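PDB 3I4J: aminotransferase, class III from Deinococcus radiodurans, which probably transfers amino groups as a pyridoxal-phosphate-dependent transaminase. Local coordinates for residues V85-F90 with S242-S247. The protein carries 1 engineered substitution. Residues are numbered along the deposited sequence; the frame is centred on the assembly and turned at random.
Sequences VGLPTF and SPLALS
Val85 O is gripped by two waters that tie it to 242-247. One donates to it at 2.7 Å, measured from its oxygen to Val85 O, and also pairs with Ser247 OG. The other donates to Val85 O over a longer 3.3 Å, measured from the water oxygen, meets Ser247 OG as well, and accepts from Leu244 N. Val85 precedes Gly86, whose positive phi belongs to the Schellman motif ending helix 72-84. The contact thus joins this helix end to the loop between strands 227-231 and 256-259 of the large mixed sheet.

The direct contact is apolar. Leu244 CG sits 3.7 Å from Val85 CB, and its CD1 reaches on to Leu87 CD1 at 3.8 Å. The Leu87 and Leu244 side chains meet at about a right angle. Leu244 CG lies anti to its carbonyl carbon (chi1 -71°), which sets CG and CD1 against Val85 CB, with CD2 lying farther off, beside Val85 CG1. Replacing Leu244 by an alanine would probably open a gap beside Val85 CB and cost Leu87 CD1 its contact with 242-247. Leu274 of strand 271-275 also touches Val85 and Leu87. Leu244 O takes Ser242 OG (2.7 Å) and Ser247 N on opposite faces of its carbonyl plane. Pro243 CB packs against Val85 CA at 3.7 Å.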
# COMPACT_ATOMS: atom_id res chain seq x y z
N VAL C 85 -14.67 0.35 -17.92
CA VAL C 85 -15.43 1.34 -17.16
C VAL C 85 -16.05 2.46 -17.99
O VAL C 85 -16.65 3.38 -17.44
CB VAL C 85 -14.57 1.97 -16.04
CG1 VAL C 85 -14.03 0.87 -15.14
CG2 VAL C 85 -13.43 2.78 -16.63
N GLY C 86 -15.90 2.38 -19.31
CA GLY C 86 -16.50 3.40 -20.17
C GLY C 86 -15.74 4.71 -20.22
O GLY C 86 -16.32 5.76 -20.50
N LEU C 87 -14.43 4.65 -19.96
CA LEU C 87 -13.56 5.82 -20.00
C LEU C 87 -12.36 5.41 -20.86
O LEU C 87 -11.21 5.53 -20.43
CB LEU C 87 -13.09 6.19 -18.59
CG LEU C 87 -14.19 6.45 -17.56
CD1 LEU C 87 -13.57 6.70 -16.19
CD2 LEU C 87 -15.02 7.67 -17.99
N PRO C 88 -12.61 4.95 -22.09
CA PRO C 88 -11.57 4.50 -23.02
C PRO C 88 -10.35 5.39 -23.28
O PRO C 88 -9.28 4.87 -23.61
CB PRO C 88 -12.35 4.20 -24.30
CG PRO C 88 -13.49 5.17 -24.24
CD PRO C 88 -13.91 5.06 -22.79
N THR C 89 -10.49 6.70 -23.12
CA THR C 89 -9.37 7.61 -23.36
C THR C 89 -8.63 8.02 -22.09
O THR C 89 -7.61 8.70 -22.17
CB THR C 89 -9.84 8.91 -24.04
OG1 THR C 89 -10.69 9.63 -23.14
CG2 THR C 89 -10.62 8.60 -25.32
N PHE C 90 -9.13 7.61 -20.93
CA PHE C 90 -8.51 7.99 -19.67
C PHE C 90 -7.18 7.29 -19.38
O PHE C 90 -6.91 6.19 -19.88
CB PHE C 90 -9.49 7.75 -18.51
CG PHE C 90 -10.56 8.81 -18.40
CD1 PHE C 90 -11.22 9.28 -19.53
CD2 PHE C 90 -10.91 9.32 -17.15
CE1 PHE C 90 -12.22 10.25 -19.42
CE2 PHE C 90 -11.91 10.29 -17.03
CZ PHE C 90 -12.57 10.75 -18.17
N SER C 242 -23.00 -1.67 -12.21
CA SER C 242 -22.51 -0.85 -13.32
C SER C 242 -20.98 -0.84 -13.23
O SER C 242 -20.43 -0.95 -12.14
CB SER C 242 -23.06 0.58 -13.18
OG SER C 242 -22.54 1.45 -14.17
N PRO C 243 -20.27 -0.73 -14.38
CA PRO C 243 -18.80 -0.72 -14.32
C PRO C 243 -18.35 0.28 -13.25
O PRO C 243 -17.50 -0.04 -12.41
CB PRO C 243 -18.41 -0.30 -15.73
CG PRO C 243 -19.48 -0.97 -16.56
CD PRO C 243 -20.74 -0.65 -15.78
N LEU C 244 -18.90 1.49 -13.31
CA LEU C 244 -18.63 2.51 -12.30
C LEU C 244 -20.03 2.93 -11.86
O LEU C 244 -20.93 3.11 -12.69
CB LEU C 244 -17.89 3.71 -12.90
CG LEU C 244 -16.42 3.49 -13.28
CD1 LEU C 244 -15.87 4.73 -13.96
CD2 LEU C 244 -15.60 3.16 -12.03
N ALA C 245 -20.24 3.06 -10.55
CA ALA C 245 -21.55 3.43 -10.03
C ALA C 245 -22.06 4.77 -10.54
O ALA C 245 -23.27 4.95 -10.72
CB ALA C 245 -21.52 3.44 -8.50
N LEU C 246 -21.14 5.70 -10.76
CA LEU C 246 -21.52 7.04 -11.23
C LEU C 246 -22.31 6.99 -12.54
O LEU C 246 -23.21 7.81 -12.75
CB LEU C 246 -20.27 7.90 -11.43
CG LEU C 246 -20.50 9.38 -11.77
CD1 LEU C 246 -21.25 10.03 -10.61
CD2 LEU C 246 -19.18 10.09 -12.01
N SER C 247 -21.97 6.04 -13.39
CA SER C 247 -22.63 5.87 -14.69
C SER C 247 -24.12 5.56 -14.61
O SER C 247 -24.84 5.73 -15.59
CB SER C 247 -21.94 4.77 -15.50
OG SER C 247 -20.59 5.11 -15.75
O HOH W 1 -19.57 2.60 -16.15
O HOH W 2 -18.24 5.45 -16.79